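Local coordinates for hypothetical protein (Pyrococcus furiosus, PDB 2FZF) that is of unknown function but belongs to the rubrerythrin family of the ferritin clan, whose members typically carry a di-iron site inside a four-helix bundle, at residues L11-M16 / E87-E92; M27-E32 / L68-Y73; P91-V96 / M114-I119. All blocks are in the same frame, centred on the assembly; numbering follows the deposited sequence.

Contact 1 (L11-M16 / E87-E92)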
loop_
_atom_site.group_PDB
_atom_site.type_symbol
_atom_site.label_atom_id
_atom_site.label_comp_id
_atom_site.label_asym_id
_atom_site.label_seq_id
_atom_site.Cartn_x
_atom_site.Cartn_y
_atom_site.Cartn_z
ATOM N N LEU A 11 20.107 -2.918 -14.246
ATOM C CA LEU A 11 20.803 -4.116 -13.781
ATOM C C LEU A 11 19.974 -4.912 -12.767
ATOM O O LEU A 11 19.301 -4.345 -11.916
ATOM C CB LEU A 11 22.143 -3.726 -13.154
ATOM C CG LEU A 11 23.147 -3.004 -14.062
ATOM C CD1 LEU A 11 24.415 -2.654 -13.273
ATOM C CD2 LEU A 11 23.473 -3.886 -15.264
ATOM N N PRO A 12 19.993 -6.249 -12.864
ATOM C CA PRO A 12 19.236 -7.093 -11.938
ATOM C C PRO A 12 19.688 -6.920 -10.496
ATOM O O PRO A 12 20.869 -6.713 -10.228
ATOM C CB PRO A 12 19.511 -8.500 -12.457
ATOM C CG PRO A 12 20.875 -8.369 -13.047
ATOM C CD PRO A 12 20.738 -7.082 -13.822
ATOM N N ILE A 13 18.731 -7.022 -9.579
ATOM C CA ILE A 13 18.965 -6.886 -8.141
ATOM C C ILE A 13 20.169 -7.736 -7.716
ATOM O O ILE A 13 20.942 -7.371 -6.819
ATOM C CB ILE A 13 17.692 -7.337 -7.367
ATOM C CG1 ILE A 13 17.559 -6.575 -6.049
ATOM C CG2 ILE A 13 17.736 -8.837 -7.118
ATOM C CD1 ILE A 13 17.335 -5.098 -6.233
ATOM N N GLU A 14 20.313 -8.874 -8.389
ATOM C CA GLU A 14 21.381 -9.832 -8.127
ATOM C C GLU A 14 22.753 -9.184 -8.177
ATOM O O GLU A 14 23.613 -9.459 -7.340
ATOM C CB GLU A 14 21.315 -10.975 -9.145
ATOM C CG GLU A 14 22.131 -12.198 -8.742
ATOM C CD GLU A 14 21.555 -12.926 -7.530
ATOM O OE1 GLU A 14 21.011 -12.247 -6.626
ATOM O OE2 GLU A 14 21.662 -14.177 -7.481
ATOM N N LYS A 15 22.964 -8.313 -9.152
ATOM C CA LYS A 15 24.261 -7.673 -9.265
ATOM C C LYS A 15 24.391 -6.393 -8.460
ATOM O O LYS A 15 24.919 -5.398 -8.945
ATOM C CB LYS A 15 24.591 -7.407 -10.726
ATOM C CG LYS A 15 23.768 -6.336 -11.358
ATOM C CD LYS A 15 24.221 -6.125 -12.790
ATOM C CE LYS A 15 25.724 -5.802 -12.884
ATOM N NZ LYS A 15 26.148 -4.543 -12.170
ATOM N N MET A 16 23.907 -6.427 -7.222
ATOM C CA MET A 16 24.009 -5.277 -6.340
ATOM C C MET A 16 25.388 -5.364 -5.700
ATOM O O MET A 16 25.958 -4.355 -5.283
ATOM C CB MET A 16 22.932 -5.320 -5.247
ATOM C CG MET A 16 21.678 -4.478 -5.511
ATOM S SD MET A 16 20.457 -4.578 -4.155
ATOM C CE MET A 16 21.227 -3.588 -2.891
ATOM N N GLU A 87 25.586 3.224 -13.677
ATOM C CA GLU A 87 24.695 2.084 -13.711
ATOM C C GLU A 87 23.548 2.247 -12.711
ATOM O O GLU A 87 23.576 3.113 -11.827
ATOM C CB GLU A 87 25.478 0.788 -13.438
ATOM C CG GLU A 87 26.663 0.488 -14.411
ATOM C CD GLU A 87 26.258 0.240 -15.881
ATOM O OE1 GLU A 87 25.289 -0.516 -16.148
ATOM O OE2 GLU A 87 26.939 0.790 -16.780
ATOM N N HIS A 88 22.522 1.423 -12.868
ATOM C CA HIS A 88 21.384 1.482 -11.972
ATOM C C HIS A 88 20.586 0.183 -11.994
ATOM O O HIS A 88 20.414 -0.445 -13.043
ATOM C CB HIS A 88 20.498 2.680 -12.334
ATOM C CG HIS A 88 19.736 2.526 -13.616
ATOM N ND1 HIS A 88 18.738 1.591 -13.783
ATOM C CD2 HIS A 88 19.782 3.238 -14.768
ATOM C CE1 HIS A 88 18.197 1.736 -14.979
ATOM N NE2 HIS A 88 18.811 2.727 -15.597
ATOM N N ILE A 89 20.115 -0.220 -10.821
ATOM C CA ILE A 89 19.332 -1.440 -10.685
ATOM C C ILE A 89 17.860 -1.171 -10.952
ATOM O O ILE A 89 17.319 -0.147 -10.532
ATOM C CB ILE A 89 19.448 -2.032 -9.261
ATOM C CG1 ILE A 89 20.896 -2.428 -8.964
ATOM C CG2 ILE A 89 18.532 -3.228 -9.125
ATOM C CD1 ILE A 89 21.447 -3.496 -9.882
ATOM N N GLY A 90 17.218 -2.093 -11.657
ATOM C CA GLY A 90 15.800 -1.959 -11.938
ATOM C C GLY A 90 15.449 -0.907 -12.964
ATOM O O GLY A 90 16.307 -0.155 -13.397
ATOM N N PRO A 91 14.170 -0.824 -13.363
ATOM C CA PRO A 91 13.760 0.171 -14.360
ATOM C C PRO A 91 13.898 1.624 -13.919
ATOM O O PRO A 91 13.589 1.985 -12.785
ATOM C CB PRO A 91 12.311 -0.226 -14.669
ATOM C CG PRO A 91 11.833 -0.806 -13.386
ATOM C CD PRO A 91 13.016 -1.628 -12.910
ATOM N N GLU A 92 14.377 2.455 -14.831
ATOM C CA GLU A 92 14.552 3.862 -14.535
ATOM C C GLU A 92 13.403 4.654 -15.149
ATOM O O GLU A 92 13.344 4.867 -16.365
ATOM C CB GLU A 92 15.900 4.342 -15.067
ATOM C CG GLU A 92 16.081 5.841 -15.070
ATOM C CD GLU A 92 17.505 6.244 -15.381
ATOM O OE1 GLU A 92 18.376 6.100 -14.491
ATOM O OE2 GLU A 92 17.755 6.694 -16.523
#
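Leu11 pairs its backbone with the 87-92 loop through both of its polar atoms: its N donates to His88 O at 2.8 Å in a nearly straight bond (163° at the hydrogen), and its O accepts from Gly90 N at 3.1 Å. The two bonds bracket Ile89 and make a single beta bridge, an isolated one in a chain whose regular structure is all helix. Leu11 lies slantwise over the Glu87 side chain, CD1 3.6 Å from Glu87 CB, while its CB meets Ile89 CD1 at 3.4 Å. Ile89 holds CG1 on the side of its backbone N (chi1 -63°), which turns CD1 to Leu11 and Lys15 and leaves CG2 for Ile13. This pairing ties the N-terminal lead-in of helix 21-44 to the crossover between helices 63-76 and 103-129 of the ferritin-like bundle. Past Pro12 the chain makes a short 3-10 turn, curling round the Ile89 side chain. Ile13 crosses Ile89 at about a right angle, its CD1 3.6 Å from Ile89 CG2. Lys15 CG lies 4.0 Å from Ile89 CD1, well short of the ammonium group. Met16, buried against Phe123 and Leu127 of helix 103-129, brings CG within 4.1 Å of Ile89 CG1.

Contact 2 (M27-E32 / L68-Y73)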
loop_
_atom_site.group_PDB
_atom_site.type_symbol
_atom_site.label_atom_id
_atom_site.label_comp_id
_atom_site.label_asym_id
_atom_site.label_seq_id
_atom_site.Cartn_x
_atom_site.Cartn_y
_atom_site.Cartn_z
ATOM N N MET A 27 22.514 5.376 -5.754
ATOM C CA MET A 27 21.555 4.802 -6.687
ATOM C C MET A 27 20.151 5.004 -6.143
ATOM O O MET A 27 19.255 5.441 -6.869
ATOM C CB MET A 27 21.825 3.304 -6.867
ATOM C CG MET A 27 23.011 2.990 -7.769
ATOM S SD MET A 27 23.219 1.219 -8.194
ATOM C CE MET A 27 21.525 0.776 -8.543
ATOM N N ALA A 28 19.981 4.676 -4.861
ATOM C CA ALA A 28 18.699 4.809 -4.157
ATOM C C ALA A 28 18.170 6.229 -4.278
ATOM O O ALA A 28 17.043 6.446 -4.706
ATOM C CB ALA A 28 18.873 4.449 -2.698
ATOM N N ILE A 29 19.005 7.190 -3.898
ATOM C CA ILE A 29 18.641 8.588 -3.983
ATOM C C ILE A 29 18.213 8.908 -5.414
ATOM O O ILE A 29 17.162 9.511 -5.641
ATOM C CB ILE A 29 19.823 9.502 -3.620
ATOM C CG1 ILE A 29 20.292 9.217 -2.186
ATOM C CG2 ILE A 29 19.416 10.951 -3.781
ATOM C CD1 ILE A 29 21.500 10.028 -1.757
ATOM N N LYS A 30 19.032 8.488 -6.374
ATOM C CA LYS A 30 18.765 8.737 -7.776
ATOM C C LYS A 30 17.426 8.161 -8.170
ATOM O O LYS A 30 16.653 8.792 -8.887
ATOM C CB LYS A 30 19.872 8.117 -8.641
ATOM C CG LYS A 30 19.939 8.613 -10.081
ATOM C CD LYS A 30 21.274 8.229 -10.741
ATOM C CE LYS A 30 21.447 8.882 -12.141
ATOM N NZ LYS A 30 22.838 8.723 -12.710
ATOM N N ALA A 31 17.142 6.950 -7.705
ATOM C CA ALA A 31 15.876 6.295 -8.052
ATOM C C ALA A 31 14.691 7.055 -7.487
ATOM O O ALA A 31 13.681 7.260 -8.168
ATOM C CB ALA A 31 15.869 4.865 -7.542
ATOM N N GLU A 32 14.822 7.472 -6.237
ATOM C CA GLU A 32 13.759 8.194 -5.586
ATOM C C GLU A 32 13.542 9.567 -6.211
ATOM O O GLU A 32 12.436 10.099 -6.211
ATOM C CB GLU A 32 14.070 8.335 -4.105
ATOM C CG GLU A 32 12.945 7.824 -3.225
ATOM C CD GLU A 32 12.853 6.308 -3.168
ATOM O OE1 GLU A 32 11.780 5.799 -2.756
ATOM O OE2 GLU A 32 13.843 5.627 -3.518
ATOM N N LEU A 68 15.224 11.501 3.360
ATOM C CA LEU A 68 15.544 10.486 4.362
ATOM C C LEU A 68 16.847 9.766 4.034
ATOM O O LEU A 68 17.667 9.497 4.916
ATOM C CB LEU A 68 14.419 9.447 4.482
ATOM C CG LEU A 68 13.103 9.876 5.159
ATOM C CD1 LEU A 68 12.294 8.631 5.499
ATOM C CD2 LEU A 68 13.384 10.672 6.435
ATOM N N LEU A 69 17.038 9.455 2.761
ATOM C CA LEU A 69 18.236 8.761 2.327
ATOM C C LEU A 69 19.451 9.664 2.408
ATOM O O LEU A 69 20.522 9.222 2.806
ATOM C CB LEU A 69 18.070 8.273 0.887
ATOM C CG LEU A 69 17.152 7.092 0.598
ATOM C CD1 LEU A 69 16.991 6.926 -0.890
ATOM C CD2 LEU A 69 17.734 5.850 1.213
ATOM N N ARG A 70 19.273 10.929 2.029
ATOM C CA ARG A 70 20.365 11.898 2.028
ATOM C C ARG A 70 20.869 12.078 3.448
ATOM O O ARG A 70 22.051 12.356 3.677
ATOM C CB ARG A 70 19.899 13.249 1.448
ATOM C CG ARG A 70 19.095 13.099 0.156
ATOM C CD ARG A 70 19.289 14.196 -0.886
ATOM N NE ARG A 70 20.631 14.216 -1.469
ATOM C CZ ARG A 70 20.907 14.517 -2.741
ATOM N NH1 ARG A 70 19.932 14.818 -3.591
ATOM N NH2 ARG A 70 22.170 14.549 -3.157
ATOM N N LYS A 71 19.964 11.907 4.403
ATOM C CA LYS A 71 20.324 12.038 5.796
ATOM C C LYS A 71 21.182 10.863 6.205
ATOM O O LYS A 71 22.215 11.035 6.857
ATOM C CB LYS A 71 19.085 12.094 6.691
ATOM C CG LYS A 71 19.464 12.204 8.164
ATOM C CD LYS A 71 18.292 12.504 9.069
ATOM C CE LYS A 71 18.736 12.486 10.521
ATOM N NZ LYS A 71 17.648 12.828 11.478
ATOM N N LEU A 72 20.754 9.664 5.825
ATOM C CA LEU A 72 21.505 8.466 6.165
ATOM C C LEU A 72 22.899 8.565 5.534
ATOM O O LEU A 72 23.900 8.428 6.227
ATOM C CB LEU A 72 20.774 7.215 5.654
ATOM C CG LEU A 72 21.013 5.864 6.361
ATOM C CD1 LEU A 72 20.349 4.766 5.570
ATOM C CD2 LEU A 72 22.487 5.571 6.476
ATOM N N TYR A 73 22.957 8.823 4.231
ATOM C CA TYR A 73 24.232 8.926 3.543
ATOM C C TYR A 73 25.151 9.913 4.252
ATOM O O TYR A 73 26.369 9.777 4.233
ATOM C CB TYR A 73 24.012 9.353 2.091
ATOM C CG TYR A 73 25.253 9.277 1.219
ATOM C CD1 TYR A 73 26.348 10.128 1.441
ATOM C CD2 TYR A 73 25.328 8.365 0.155
ATOM C CE1 TYR A 73 27.483 10.073 0.622
ATOM C CE2 TYR A 73 26.458 8.306 -0.671
ATOM C CZ TYR A 73 27.527 9.163 -0.431
ATOM O OH TYR A 73 28.628 9.130 -1.244
#
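Segments 27-32 of helix 21-44 and 68-73 of helix 63-76 run antiparallel, their axes 9.7 Å apart at closest approach and their directions 164° from one another, with Ile29 facing Leu69. Leu69 reaches across with one branch: its CD1 touches Ala28 CB at 3.6 Å and lies equally close to the backbone N of Ile29, resting on the helix surface where the two residues join. Ile29 answers from the other helix, and the two side chains lie alongside one another, pointing opposite ways, with Ile29 CG1 3.9 Å from Leu69 CB. With its CG1 beside the backbone N (chi1 -60°), Ile29 sends this branch to Leu69 and leaves CG2 for Arg70. There CG2 sits 3.8 Å above the guanidinium plane, over its outer part rather than its centre, while a salt bridge from Arg70 NH1 to Glu66 holds the charged group. The buried Glu32 carboxylate lies at the margin of the contact, OE2 hydrogen-bonded to Tyr124 OH of helix 103-129 and OE1 close to Glu62. Tyr124 also touches Ala28 and Leu69, and Met140 and Leu143 of helix 134-164 cover Leu69 further. Antiparallel packing of this kind, with the buried Glu32 beside it, is typical of the ferritin-like four-helix bundle.

Contact 3 (P91-V96 / M114-I119)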
loop_
_atom_site.group_PDB
_atom_site.type_symbol
_atom_site.label_atom_id
_atom_site.label_comp_id
_atom_site.label_asym_id
_atom_site.label_seq_id
_atom_site.Cartn_x
_atom_site.Cartn_y
_atom_site.Cartn_z
ATOM N N PRO A 91 14.170 -0.824 -13.363
ATOM C CA PRO A 91 13.760 0.171 -14.360
ATOM C C PRO A 91 13.898 1.624 -13.919
ATOM O O PRO A 91 13.589 1.985 -12.785
ATOM C CB PRO A 91 12.311 -0.226 -14.669
ATOM C CG PRO A 91 11.833 -0.806 -13.386
ATOM C CD PRO A 91 13.016 -1.628 -12.910
ATOM N N GLU A 92 14.377 2.455 -14.831
ATOM C CA GLU A 92 14.552 3.862 -14.535
ATOM C C GLU A 92 13.403 4.654 -15.149
ATOM O O GLU A 92 13.344 4.867 -16.365
ATOM C CB GLU A 92 15.900 4.342 -15.067
ATOM C CG GLU A 92 16.081 5.841 -15.070
ATOM C CD GLU A 92 17.505 6.244 -15.381
ATOM O OE1 GLU A 92 18.376 6.100 -14.491
ATOM O OE2 GLU A 92 17.755 6.694 -16.523
ATOM N N LEU A 93 12.483 5.072 -14.284
ATOM C CA LEU A 93 11.303 5.828 -14.683
ATOM C C LEU A 93 11.636 7.241 -15.156
ATOM O O LEU A 93 12.248 8.028 -14.429
ATOM C CB LEU A 93 10.318 5.898 -13.510
ATOM C CG LEU A 93 9.745 4.576 -12.996
ATOM C CD1 LEU A 93 8.961 4.818 -11.713
ATOM C CD2 LEU A 93 8.860 3.961 -14.063
ATOM N N GLN A 94 11.234 7.558 -16.382
ATOM C CA GLN A 94 11.471 8.887 -16.937
ATOM C C GLN A 94 10.192 9.697 -16.750
ATOM O O GLN A 94 9.099 9.129 -16.712
ATOM C CB GLN A 94 11.832 8.787 -18.425
ATOM C CG GLN A 94 13.311 9.044 -18.749
ATOM C CD GLN A 94 14.268 8.209 -17.910
ATOM O OE1 GLN A 94 14.135 6.986 -17.820
ATOM N NE2 GLN A 94 15.250 8.869 -17.300
ATOM N N PRO A 95 10.308 11.031 -16.601
ATOM C CA PRO A 95 9.115 11.869 -16.418
ATOM C C PRO A 95 8.191 11.832 -17.642
ATOM O O PRO A 95 8.652 11.885 -18.782
ATOM C CB PRO A 95 9.702 13.256 -16.137
ATOM C CG PRO A 95 11.045 13.209 -16.809
ATOM C CD PRO A 95 11.542 11.832 -16.522
ATOM N N VAL A 96 6.886 11.720 -17.400
ATOM C CA VAL A 96 5.917 11.654 -18.493
ATOM C C VAL A 96 5.574 13.045 -18.996
ATOM O O VAL A 96 4.959 13.837 -18.282
ATOM C CB VAL A 96 4.612 10.962 -18.051
ATOM C CG1 VAL A 96 3.846 10.475 -19.274
ATOM C CG2 VAL A 96 4.921 9.825 -17.095
ATOM N N MET A 114 4.679 -0.215 -10.939
ATOM C CA MET A 114 4.667 -1.245 -9.911
ATOM C C MET A 114 5.908 -2.099 -10.050
ATOM O O MET A 114 6.386 -2.675 -9.077
ATOM C CB MET A 114 3.389 -2.109 -9.974
ATOM C CG MET A 114 2.968 -2.661 -11.341
ATOM S SD MET A 114 1.547 -3.849 -11.232
ATOM C CE MET A 114 2.443 -5.359 -10.865
ATOM N N LYS A 115 6.442 -2.155 -11.264
ATOM C CA LYS A 115 7.647 -2.924 -11.522
ATOM C C LYS A 115 8.784 -2.231 -10.793
ATOM O O LYS A 115 9.574 -2.861 -10.083
ATOM C CB LYS A 115 7.933 -2.953 -13.014
ATOM C CG LYS A 115 9.040 -3.906 -13.403
ATOM C CD LYS A 115 8.579 -5.345 -13.252
ATOM C CE LYS A 115 9.718 -6.317 -13.447
ATOM N NZ LYS A 115 9.330 -7.657 -12.946
ATOM N N ALA A 116 8.860 -0.919 -10.977
ATOM C CA ALA A 116 9.883 -0.130 -10.318
ATOM C C ALA A 116 9.719 -0.213 -8.795
ATOM O O ALA A 116 10.707 -0.232 -8.073
ATOM C CB ALA A 116 9.813 1.307 -10.781
ATOM N N GLU A 117 8.482 -0.265 -8.303
ATOM C CA GLU A 117 8.275 -0.345 -6.866
ATOM C C GLU A 117 8.661 -1.744 -6.381
ATOM O O GLU A 117 9.105 -1.939 -5.240
ATOM C CB GLU A 117 6.820 -0.041 -6.504
ATOM C CG GLU A 117 6.309 1.334 -6.949
ATOM C CD GLU A 117 6.938 2.493 -6.198
ATOM O OE1 GLU A 117 8.068 2.897 -6.539
ATOM O OE2 GLU A 117 6.308 3.005 -5.256
ATOM N N GLU A 118 8.495 -2.714 -7.271
ATOM C CA GLU A 118 8.829 -4.096 -6.986
ATOM C C GLU A 118 10.323 -4.172 -6.747
ATOM O O GLU A 118 10.770 -4.606 -5.683
ATOM C CB GLU A 118 8.446 -4.982 -8.172
ATOM C CG GLU A 118 8.751 -6.456 -7.985
ATOM C CD GLU A 118 8.434 -7.279 -9.228
ATOM O OE1 GLU A 118 9.042 -7.023 -10.292
ATOM O OE2 GLU A 118 7.574 -8.183 -9.138
ATOM N N ILE A 119 11.112 -3.739 -7.722
ATOM C CA ILE A 119 12.554 -3.802 -7.533
ATOM C C ILE A 119 13.042 -2.921 -6.384
ATOM O O ILE A 119 14.019 -3.267 -5.744
ATOM C CB ILE A 119 13.338 -3.439 -8.838
ATOM C CG1 ILE A 119 13.280 -4.612 -9.830
ATOM C CG2 ILE A 119 14.807 -3.172 -8.527
ATOM C CD1 ILE A 119 11.972 -4.705 -10.593
HETATM O O HOH W 1 12.982 0.498 -9.834
#
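The crossover connection of the ferritin-like bundle, which leaves helix 63-76 and leads to helix 103-129, here lies against the flank of the latter helix. Pro91 and Ala116 form the middle of the contact: the proline ring sets its CG 3.7 Å from Ala116 CA and 3.9 Å from Ala116 CB, so that the ring rests directly on the helix backbone where the small alanine side chain permits a close approach. Pro91 CG also meets the aliphatic CG of Lys115 at 4.2 Å, and the adjoining Pro91 CD lies 4.0 Å from Ile119 CD1. Lys115 turns at chi2 (71°) and carries its ammonium group away from the loop to Glu118, about one turn further along the same helix; Lys115 NZ lies 2.7 Å from Glu118 OE1 in a salt bridge that uses the syn lone pair of the carboxylate. Glu117 instead faces the bundle interior, where it touches His150 of helix 134-164 and its carboxylate lies close to Glu62 and Glu147, a cluster consistent with the metal site of rubrerythrin relatives. The extended loop next brings Leu93 over the helix, and its CD1 packs at 3.7 Å on Ala116 CB, the methyl group that Pro91 touches as well. Leu93 also contacts Phe38 of helix 21-44, so the crossover bridges two helices of the bundle at this level, while Trp112 touches Pro91. A water links the two backbones, donating to Ala116 O at 3.0 Å and, weakly, to Pro91 O.

How the contacts relate
Contacts 1 and 3 follow one another along the same crossover, sharing Pro91 and Glu92, with centres about 12 Å apart. They meet where Ile119 CG2 lies 3.8 Å from Ile89 CG2, and Ile13 also reaches Ile119, so the N-terminal lead-in, the crossover and helix 103-129 share one apolar patch. Contact 2, about 15 Å from contact 1 between centres, touches it through Met27, which packs on the 87-89 backbone from helix 21-44. Contacts 2 and 3 do not touch, their nearest atoms being about 5 Å apart. Glu32 of contact 2 and Glu117 of contact 3 nevertheless converge on Glu62 and Glu147 in the bundle interior, probably the position where relatives hold their two irons.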